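Local coordinates for protein alpha-1,2-mannosidase (Trichoderma reesei, PDB 1HCU) that hydrolyses alpha-1,2-mannosidic linkages, probably trimming high-mannose N-glycans, as a calcium-binding member of glycosyl hydrolase family 47, at residues S10-P13 with T14-A17; V98-T101 with N102-L106; A424-G428 with S429-S433. All blocks are in the same frame, centred on the assembly; numbering follows the deposited sequence.

Contact 1: residues S10-P13 with T14-A17; sequences SPNP and TRAA
N12 caps the first turn of helix 13-33 through its side-chain amide: OD1 accepts the backbone N-H of R15 at 3.0 Å, a classic N-cap bond. The hydrogen points at the oxygen fairly straight, at 162°, although the donor sits above the plane of the amide carbonyl. With CG anti to the backbone N (chi1 -167°), the amide folds over the first turn, and its CB and CG also lean on R15 CB. The other half of the amide faces the arginine head: ND2 lies over one face of the guanidinium, whose plane is turned only 5° from that of the amide. R15 reaches this place through a chain bent at both chi2 and chi3, which brings CD to 3.8 Å from N12 ND2. Farther out, NH1 of R15 forms a salt bridge with D412 and the arginine makes a cation-pi contact with W415, both on helix 408-425. The side chains of R15 and A16 rest on F465 of helix 451-465. P13 follows the cap at the first helical position, where its lack of an N-H costs no helical bond. The main-chain bonds of the helix begin at the cap itself: A17 N donates to P13 O at 3.0 Å, and A16 N to N12 O at 2.9 Å in a nearly linear bond.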
ATOM      1  N   SER A  10      20.843  -1.013 -14.183  1.00 33.27           N
ATOM      2  CA  SER A  10      20.689   0.261 -14.873  1.00 32.57           C
ATOM      3  C   SER A  10      19.297   0.288 -15.494  1.00 31.59           C
ATOM      4  O   SER A  10      18.674  -0.753 -15.684  1.00 32.11           O
ATOM      5  CB  SER A  10      21.759   0.412 -15.956  1.00 32.09           C
ATOM      6  OG  SER A  10      21.773  -0.711 -16.819  1.00 33.49           O
ATOM      7  N   PRO A  11      18.784   1.480 -15.809  1.00 31.66           N
ATOM      8  CA  PRO A  11      17.448   1.505 -16.404  1.00 31.72           C
ATOM      9  C   PRO A  11      17.352   0.625 -17.640  1.00 31.57           C
ATOM     10  O   PRO A  11      18.303   0.527 -18.416  1.00 31.77           O
ATOM     11  CB  PRO A  11      17.236   2.987 -16.720  1.00 30.99           C
ATOM     12  CG  PRO A  11      18.632   3.493 -16.941  1.00 32.06           C
ATOM     13  CD  PRO A  11      19.395   2.820 -15.825  1.00 31.72           C
ATOM     14  N   ASN A  12      16.209  -0.035 -17.799  1.00 30.43           N
ATOM     15  CA  ASN A  12      15.974  -0.889 -18.950  1.00 31.16           C
ATOM     16  C   ASN A  12      14.836  -0.258 -19.737  1.00 30.21           C
ATOM     17  O   ASN A  12      13.665  -0.414 -19.395  1.00 30.32           O
ATOM     18  CB  ASN A  12      15.582  -2.302 -18.521  1.00 31.54           C
ATOM     19  CG  ASN A  12      15.626  -3.294 -19.680  1.00 34.75           C
ATOM     20  OD1 ASN A  12      14.991  -3.092 -20.720  1.00 34.99           O
ATOM     21  ND2 ASN A  12      16.383  -4.374 -19.504  1.00 36.38           N
ATOM     22  N   PRO A  13      15.170   0.472 -20.802  1.00 28.46           N
ATOM     23  CA  PRO A  13      14.167   1.134 -21.636  1.00 27.85           C
ATOM     24  C   PRO A  13      13.101   0.191 -22.185  1.00 26.24           C
ATOM     25  O   PRO A  13      11.913   0.509 -22.156  1.00 26.67           O
ATOM     26  CB  PRO A  13      15.008   1.783 -22.737  1.00 28.46           C
ATOM     27  CG  PRO A  13      16.188   0.861 -22.844  1.00 30.24           C
ATOM     28  CD  PRO A  13      16.513   0.600 -21.392  1.00 28.59           C
ATOM     29  N   THR A  14      13.520  -0.971 -22.674  1.00 24.19           N
ATOM     30  CA  THR A  14      12.570  -1.930 -23.233  1.00 23.54           C
ATOM     31  C   THR A  14      11.545  -2.385 -22.195  1.00 21.59           C
ATOM     32  O   THR A  14      10.347  -2.433 -22.461  1.00 20.43           O
ATOM     33  CB  THR A  14      13.302  -3.155 -23.808  1.00 24.56           C
ATOM     34  OG1 THR A  14      14.093  -2.743 -24.935  1.00 26.31           O
ATOM     35  CG2 THR A  14      12.309  -4.218 -24.251  1.00 23.66           C
ATOM     36  N   ARG A  15      12.034  -2.708 -21.006  1.00 21.16           N
ATOM     37  CA  ARG A  15      11.189  -3.158 -19.909  1.00 19.62           C
ATOM     38  C   ARG A  15      10.226  -2.051 -19.438  1.00 18.39           C
ATOM     39  O   ARG A  15       9.024  -2.276 -19.303  1.00 15.95           O
ATOM     40  CB  ARG A  15      12.081  -3.616 -18.752  1.00 21.30           C
ATOM     41  CG  ARG A  15      11.911  -5.072 -18.373  1.00 23.91           C
ATOM     42  CD  ARG A  15      12.961  -6.001 -18.962  1.00 24.32           C
ATOM     43  NE  ARG A  15      13.723  -6.614 -17.882  1.00 27.83           N
ATOM     44  CZ  ARG A  15      14.352  -7.781 -17.959  1.00 30.33           C
ATOM     45  NH1 ARG A  15      15.014  -8.239 -16.905  1.00 30.64           N
ATOM     46  NH2 ARG A  15      14.315  -8.494 -19.077  1.00 32.30           N
ATOM     47  N   ALA A  16      10.761  -0.855 -19.206  1.00 16.41           N
ATOM     48  CA  ALA A  16       9.954   0.279 -18.759  1.00 16.76           C
ATOM     49  C   ALA A  16       8.849   0.600 -19.761  1.00 16.56           C
ATOM     50  O   ALA A  16       7.725   0.922 -19.371  1.00 16.39           O
ATOM     51  CB  ALA A  16      10.848   1.514 -18.546  1.00 13.33           C
ATOM     52  N   ALA A  17       9.174   0.515 -21.048  1.00 16.17           N
ATOM     53  CA  ALA A  17       8.206   0.790 -22.102  1.00 15.59           C
ATOM     54  C   ALA A  17       7.041  -0.191 -22.020  1.00 16.03           C
ATOM     55  O   ALA A  17       5.886   0.205 -22.205  1.00 16.99           O
ATOM     56  CB  ALA A  17       8.880   0.701 -23.483  1.00 13.91           C
TER

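Contact 2: residues V98-T101 with N102-L106; sequences VFET and NIRYL
R104 and E100 lie side by side on helix 98-117, one turn apart and pointing the same way, and their ends close a salt bridge. R104 can be followed outward from the backbone. Its CB stands 3.5 Å from the carbonyl oxygen of E100, CG passes the same oxygen, and CD draws away from it. The chain then runs extended from CG to NE, where the N-H is taken by OG of S451. At the CD-NE bond the chain turns, which brings NH1 round to donate to E100 OE1 at 2.6 Å, short for such a bond, with an angle of 153° at the hydrogen. The carboxylate oxygen comes to the edge of the guanidinium, slightly tilted from its plane, while the two flat groups are turned 52° against each other. E100 meets this donor by bending at chi2 (-61°), which turns OE1 toward the arginine. With NE and NH1 both bonded, the arginine head has little freedom to rotate, and it probably positions the carboxylate in turn. Next to this pair, I103 touches the F99 ring with both branches: CG2 is 3.8 Å from CE1, and CD1 lies over one face. Along the backbone, T101 O receives Y105 N at 3.0 Å and, weakly, L106 N at 3.5 Å, the mark of a wider pi-type turn. T101 CG2 meets Y105 CD1 obliquely, and the tyrosine hydroxyl is bonded to R51 O. The arrangement is an i to i+4 acid-arginine pair at the start of a barrel helix in the alpha/alpha barrel of family 47, with E100 a predicted proton donor of the active site.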
ATOM      1  N   VAL A  98     -12.840   6.267   6.021  1.00 11.98           N
ATOM      2  CA  VAL A  98     -11.857   7.305   6.285  1.00 12.75           C
ATOM      3  C   VAL A  98     -10.498   6.849   5.734  1.00 13.42           C
ATOM      4  O   VAL A  98      -9.817   7.603   5.038  1.00 13.20           O
ATOM      5  CB  VAL A  98     -11.728   7.554   7.802  1.00 13.40           C
ATOM      6  CG1 VAL A  98     -10.652   8.599   8.068  1.00 11.59           C
ATOM      7  CG2 VAL A  98     -13.077   7.985   8.368  1.00 12.06           C
ATOM      8  N   PHE A  99     -10.129   5.604   6.039  1.00 13.50           N
ATOM      9  CA  PHE A  99      -8.859   5.006   5.600  1.00 14.61           C
ATOM     10  C   PHE A  99      -8.681   4.895   4.081  1.00 14.87           C
ATOM     11  O   PHE A  99      -7.723   5.433   3.519  1.00 16.24           O
ATOM     12  CB  PHE A  99      -8.697   3.616   6.237  1.00 13.21           C
ATOM     13  CG  PHE A  99      -7.557   2.809   5.668  1.00 13.12           C
ATOM     14  CD1 PHE A  99      -6.232   3.182   5.894  1.00 13.47           C
ATOM     15  CD2 PHE A  99      -7.810   1.669   4.907  1.00 12.54           C
ATOM     16  CE1 PHE A  99      -5.178   2.432   5.370  1.00 12.84           C
ATOM     17  CE2 PHE A  99      -6.763   0.912   4.379  1.00 12.71           C
ATOM     18  CZ  PHE A  99      -5.443   1.295   4.612  1.00 12.69           C
ATOM     19  N   GLU A 100      -9.588   4.185   3.419  1.00 16.05           N
ATOM     20  CA  GLU A 100      -9.504   4.007   1.967  1.00 15.48           C
ATOM     21  C   GLU A 100      -9.532   5.348   1.239  1.00 15.57           C
ATOM     22  O   GLU A 100      -8.778   5.560   0.286  1.00 17.12           O
ATOM     23  CB  GLU A 100     -10.664   3.141   1.460  1.00 16.70           C
ATOM     24  CG  GLU A 100     -10.776   1.748   2.083  1.00 19.84           C
ATOM     25  CD  GLU A 100      -9.553   0.875   1.822  1.00 23.25           C
ATOM     26  OE1 GLU A 100      -8.854   1.100   0.812  1.00 23.75           O
ATOM     27  OE2 GLU A 100      -9.300  -0.051   2.621  1.00 24.47           O
ATOM     28  N   THR A 101     -10.398   6.253   1.686  1.00 12.93           N
ATOM     29  CA  THR A 101     -10.516   7.563   1.054  1.00 12.55           C
ATOM     30  C   THR A 101      -9.234   8.379   1.212  1.00 12.90           C
ATOM     31  O   THR A 101      -8.780   9.044   0.281  1.00 12.76           O
ATOM     32  CB  THR A 101     -11.702   8.358   1.654  1.00 11.83           C
ATOM     33  OG1 THR A 101     -12.898   7.582   1.530  1.00 11.69           O
ATOM     34  CG2 THR A 101     -11.893   9.681   0.922  1.00 11.67           C
ATOM     35  N   ASN A 102      -8.648   8.304   2.399  1.00 12.61           N
ATOM     36  CA  ASN A 102      -7.430   9.023   2.718  1.00  9.76           C
ATOM     37  C   ASN A 102      -6.231   8.636   1.858  1.00 10.01           C
ATOM     38  O   ASN A 102      -5.601   9.492   1.235  1.00 11.44           O
ATOM     39  CB  ASN A 102      -7.085   8.796   4.195  1.00  9.91           C
ATOM     40  CG  ASN A 102      -5.717   9.337   4.559  1.00 12.06           C
ATOM     41  OD1 ASN A 102      -5.531  10.547   4.711  1.00 15.15           O
ATOM     42  ND2 ASN A 102      -4.747   8.445   4.679  1.00 10.64           N
ATOM     43  N   ILE A 103      -5.911   7.348   1.836  1.00 10.86           N
ATOM     44  CA  ILE A 103      -4.755   6.865   1.091  1.00 12.11           C
ATOM     45  C   ILE A 103      -4.862   7.027  -0.428  1.00 12.86           C
ATOM     46  O   ILE A 103      -3.851   7.259  -1.103  1.00 11.56           O
ATOM     47  CB  ILE A 103      -4.452   5.374   1.443  1.00 12.21           C
ATOM     48  CG1 ILE A 103      -5.551   4.459   0.900  1.00 10.84           C
ATOM     49  CG2 ILE A 103      -4.332   5.217   2.956  1.00  9.23           C
ATOM     50  CD1 ILE A 103      -5.280   2.971   1.107  1.00 13.58           C
ATOM     51  N   ARG A 104      -6.076   6.917  -0.963  1.00 13.44           N
ATOM     52  CA  ARG A 104      -6.277   7.057  -2.411  1.00 14.00           C
ATOM     53  C   ARG A 104      -6.477   8.502  -2.872  1.00 13.54           C
ATOM     54  O   ARG A 104      -5.655   9.055  -3.598  1.00 14.44           O
ATOM     55  CB  ARG A 104      -7.485   6.234  -2.875  1.00 14.07           C
ATOM     56  CG  ARG A 104      -7.303   4.728  -2.862  1.00 15.93           C
ATOM     57  CD  ARG A 104      -8.468   4.065  -3.580  1.00 18.51           C
ATOM     58  NE  ARG A 104      -8.342   2.615  -3.622  1.00 23.10           N
ATOM     59  CZ  ARG A 104      -8.262   1.846  -2.543  1.00 25.52           C
ATOM     60  NH1 ARG A 104      -8.296   2.402  -1.339  1.00 23.80           N
ATOM     61  NH2 ARG A 104      -8.147   0.527  -2.666  1.00 25.11           N
ATOM     62  N   TYR A 105      -7.577   9.108  -2.447  1.00 11.66           N
ATOM     63  CA  TYR A 105      -7.899  10.465  -2.865  1.00 13.33           C
ATOM     64  C   TYR A 105      -6.969  11.547  -2.322  1.00 13.21           C
ATOM     65  O   TYR A 105      -6.295  12.238  -3.083  1.00 12.49           O
ATOM     66  CB  TYR A 105      -9.355  10.760  -2.505  1.00 11.97           C
ATOM     67  CG  TYR A 105     -10.330   9.927  -3.315  1.00 14.58           C
ATOM     68  CD1 TYR A 105     -11.112   8.937  -2.717  1.00 14.02           C
ATOM     69  CD2 TYR A 105     -10.491  10.156  -4.686  1.00 16.57           C
ATOM     70  CE1 TYR A 105     -12.044   8.200  -3.470  1.00 15.50           C
ATOM     71  CE2 TYR A 105     -11.413   9.431  -5.442  1.00 16.72           C
ATOM     72  CZ  TYR A 105     -12.192   8.459  -4.831  1.00 15.24           C
ATOM     73  OH  TYR A 105     -13.145   7.793  -5.575  1.00 13.51           O
ATOM     74  N   LEU A 106      -6.928  11.685  -1.007  1.00 13.24           N
ATOM     75  CA  LEU A 106      -6.072  12.668  -0.388  1.00 15.51           C
ATOM     76  C   LEU A 106      -4.615  12.411  -0.813  1.00 14.36           C
ATOM     77  O   LEU A 106      -3.904  13.325  -1.238  1.00 14.31           O
ATOM     78  CB  LEU A 106      -6.239  12.583   1.132  1.00 18.04           C
ATOM     79  CG  LEU A 106      -5.693  13.759   1.927  1.00 23.06           C
ATOM     80  CD1 LEU A 106      -6.296  15.039   1.364  1.00 25.37           C
ATOM     81  CD2 LEU A 106      -6.020  13.602   3.415  1.00 23.22           C
TER

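Contact 3: residues A424-G428 with S429-S433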
ATOM      1  N   ALA A 424      -1.498 -13.744 -17.478  1.00 18.66           N
ATOM      2  CA  ALA A 424      -2.698 -14.369 -16.930  1.00 17.63           C
ATOM      3  C   ALA A 424      -3.822 -13.379 -16.637  1.00 17.09           C
ATOM      4  O   ALA A 424      -4.996 -13.719 -16.755  1.00 17.83           O
ATOM      5  CB  ALA A 424      -2.349 -15.151 -15.670  1.00 17.67           C
ATOM      6  N   CYS A 425      -3.466 -12.150 -16.274  1.00 16.66           N
ATOM      7  CA  CYS A 425      -4.469 -11.144 -15.950  1.00 15.06           C
ATOM      8  C   CYS A 425      -4.982 -10.336 -17.138  1.00 16.59           C
ATOM      9  O   CYS A 425      -5.990  -9.631 -17.030  1.00 16.73           O
ATOM     10  CB  CYS A 425      -3.933 -10.226 -14.856  1.00 15.68           C
ATOM     11  SG  CYS A 425      -3.621 -11.103 -13.318  1.00 13.19           S
ATOM     12  N   ARG A 426      -4.292 -10.436 -18.269  1.00 17.25           N
ATOM     13  CA  ARG A 426      -4.715  -9.761 -19.488  1.00 17.42           C
ATOM     14  C   ARG A 426      -6.151 -10.252 -19.699  1.00 18.10           C
ATOM     15  O   ARG A 426      -6.388 -11.454 -19.779  1.00 18.09           O
ATOM     16  CB  ARG A 426      -3.810 -10.208 -20.645  1.00 18.54           C
ATOM     17  CG  ARG A 426      -4.161  -9.713 -22.045  1.00 18.70           C
ATOM     18  CD  ARG A 426      -3.852  -8.244 -22.259  1.00 19.34           C
ATOM     19  NE  ARG A 426      -5.062  -7.437 -22.197  1.00 24.64           N
ATOM     20  CZ  ARG A 426      -5.964  -7.342 -23.168  1.00 23.15           C
ATOM     21  NH1 ARG A 426      -5.804  -7.997 -24.310  1.00 23.90           N
ATOM     22  NH2 ARG A 426      -7.050  -6.607 -22.983  1.00 26.78           N
ATOM     23  N   ALA A 427      -7.113  -9.337 -19.751  1.00 18.64           N
ATOM     24  CA  ALA A 427      -8.514  -9.723 -19.939  1.00 18.31           C
ATOM     25  C   ALA A 427      -9.354  -8.615 -20.566  1.00 18.76           C
ATOM     26  O   ALA A 427      -9.203  -7.440 -20.231  1.00 20.96           O
ATOM     27  CB  ALA A 427      -9.126 -10.133 -18.601  1.00 17.64           C
ATOM     28  N   GLY A 428     -10.248  -8.997 -21.471  1.00 19.44           N
ATOM     29  CA  GLY A 428     -11.107  -8.022 -22.126  1.00 18.16           C
ATOM     30  C   GLY A 428     -10.372  -6.805 -22.642  1.00 16.78           C
ATOM     31  O   GLY A 428      -9.446  -6.940 -23.427  1.00 19.45           O
ATOM     32  N   SER A 429     -10.772  -5.620 -22.196  1.00 15.82           N
ATOM     33  CA  SER A 429     -10.147  -4.381 -22.646  1.00 17.27           C
ATOM     34  C   SER A 429      -8.813  -4.046 -21.969  1.00 17.83           C
ATOM     35  O   SER A 429      -8.053  -3.222 -22.481  1.00 15.75           O
ATOM     36  CB  SER A 429     -11.105  -3.202 -22.446  1.00 17.81           C
ATOM     37  OG  SER A 429     -12.384  -3.486 -22.984  1.00 21.96           O
ATOM     38  N   ALA A 430      -8.532  -4.667 -20.824  1.00 17.66           N
ATOM     39  CA  ALA A 430      -7.282  -4.394 -20.112  1.00 17.77           C
ATOM     40  C   ALA A 430      -6.783  -5.563 -19.264  1.00 16.70           C
ATOM     41  O   ALA A 430      -6.366  -6.592 -19.793  1.00 16.18           O
ATOM     42  CB  ALA A 430      -7.444  -3.148 -19.243  1.00 17.48           C
ATOM     43  N   TYR A 431      -6.816  -5.389 -17.944  1.00 15.85           N
ATOM     44  CA  TYR A 431      -6.363  -6.421 -17.014  1.00 15.13           C
ATOM     45  C   TYR A 431      -7.382  -6.597 -15.898  1.00 14.71           C
ATOM     46  O   TYR A 431      -8.106  -5.668 -15.538  1.00 16.04           O
ATOM     47  CB  TYR A 431      -4.983  -6.061 -16.434  1.00 14.81           C
ATOM     48  CG  TYR A 431      -3.915  -5.857 -17.492  1.00 13.85           C
ATOM     49  CD1 TYR A 431      -3.781  -4.632 -18.145  1.00 13.96           C
ATOM     50  CD2 TYR A 431      -3.093  -6.913 -17.895  1.00 14.69           C
ATOM     51  CE1 TYR A 431      -2.858  -4.462 -19.180  1.00 14.84           C
ATOM     52  CE2 TYR A 431      -2.165  -6.757 -18.932  1.00 15.71           C
ATOM     53  CZ  TYR A 431      -2.057  -5.529 -19.572  1.00 16.60           C
ATOM     54  OH  TYR A 431      -1.182  -5.376 -20.631  1.00 17.04           O
ATOM     55  N   SER A 432      -7.428  -7.790 -15.335  1.00 13.67           N
ATOM     56  CA  SER A 432      -8.402  -8.068 -14.301  1.00 15.51           C
ATOM     57  C   SER A 432      -7.916  -9.048 -13.247  1.00 14.91           C
ATOM     58  O   SER A 432      -6.933  -9.762 -13.442  1.00 14.40           O
ATOM     59  CB  SER A 432      -9.676  -8.621 -14.954  1.00 15.49           C
ATOM     60  OG  SER A 432     -10.572  -9.144 -13.992  1.00 19.35           O
ATOM     61  N   SER A 433      -8.627  -9.062 -12.127  1.00 15.83           N
ATOM     62  CA  SER A 433      -8.337  -9.967 -11.029  1.00 17.41           C
ATOM     63  C   SER A 433      -8.598 -11.362 -11.569  1.00 17.39           C
ATOM     64  O   SER A 433      -9.454 -11.545 -12.438  1.00 17.69           O
ATOM     65  CB  SER A 433      -9.288  -9.707  -9.859  1.00 18.62           C
ATOM     66  OG  SER A 433      -9.319  -8.337  -9.511  1.00 22.27           O
TER
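Over one face of the Y431 ring comes the R426 side chain, with NE above the ring and CD 4.0 Å from CE2. The guanidinium does not lie flat there: its plane is turned 72° from that of the ring, and the cation-pi attraction is weak at most, since CZ stays 5.8 Å from the ring centroid. At the guanidinium edge stands the carbonyl oxygen of A430, which takes the N-H of NE at 2.9 Å. The arginine gets there by bending at chi2 and chi3, which folds its end over the strand opposite. Near the backbone, the ring atom CD2 of Y431 packs at 3.6 Å on R426 CA. W453 meets the ring with its plane inclined at about 45°, and A22 and S26 of helix 13-33 touch the same side chain. Replacing Y431 by an alanine would probably leave the aliphatic part of R426 without its support and open a gap against W453 and helix 13-33. The backbone frame is a tight hairpin that follows helix 408-425 directly, with R426 and Y431 as a non-hydrogen-bonded pair and A427 and A430 as a hydrogen-bonded one. The chain reverses in a type II' turn, with G428 at its first corner; its positive phi of 47° favours glycine. A427 N donates to A430 O at 2.8 Å, A430 N returns to A427 O, and S432 N reaches C425 O at 2.9 Å. A430 O thus accepts from both R426 NE and A427 N, so the arginine adds a side-chain bond to the hairpin's own pairing and probably stiffens the turn.

The three contacts do not touch, but helix 451-465 borders all of them, through F465, S451 and W453 respectively. Contacts 1 and 3 are the nearest pair, about 9 Å between nearest atoms, and share helix 408-425, which carries D412 and ends at the hairpin; helix 13-33, which contact 1 opens, also packs on the hairpin of contact 3. Contact 2 lies about 11 Å from contact 3 and 22 Å from contact 1 between nearest atoms. It alone holds a predicted catalytic residue, and its I103 side chain is about 6 Å from the bound calcium. The side chain of C425 stands about 11 Å from that of E353, another predicted proton donor, whereas contact 1 is peripheral.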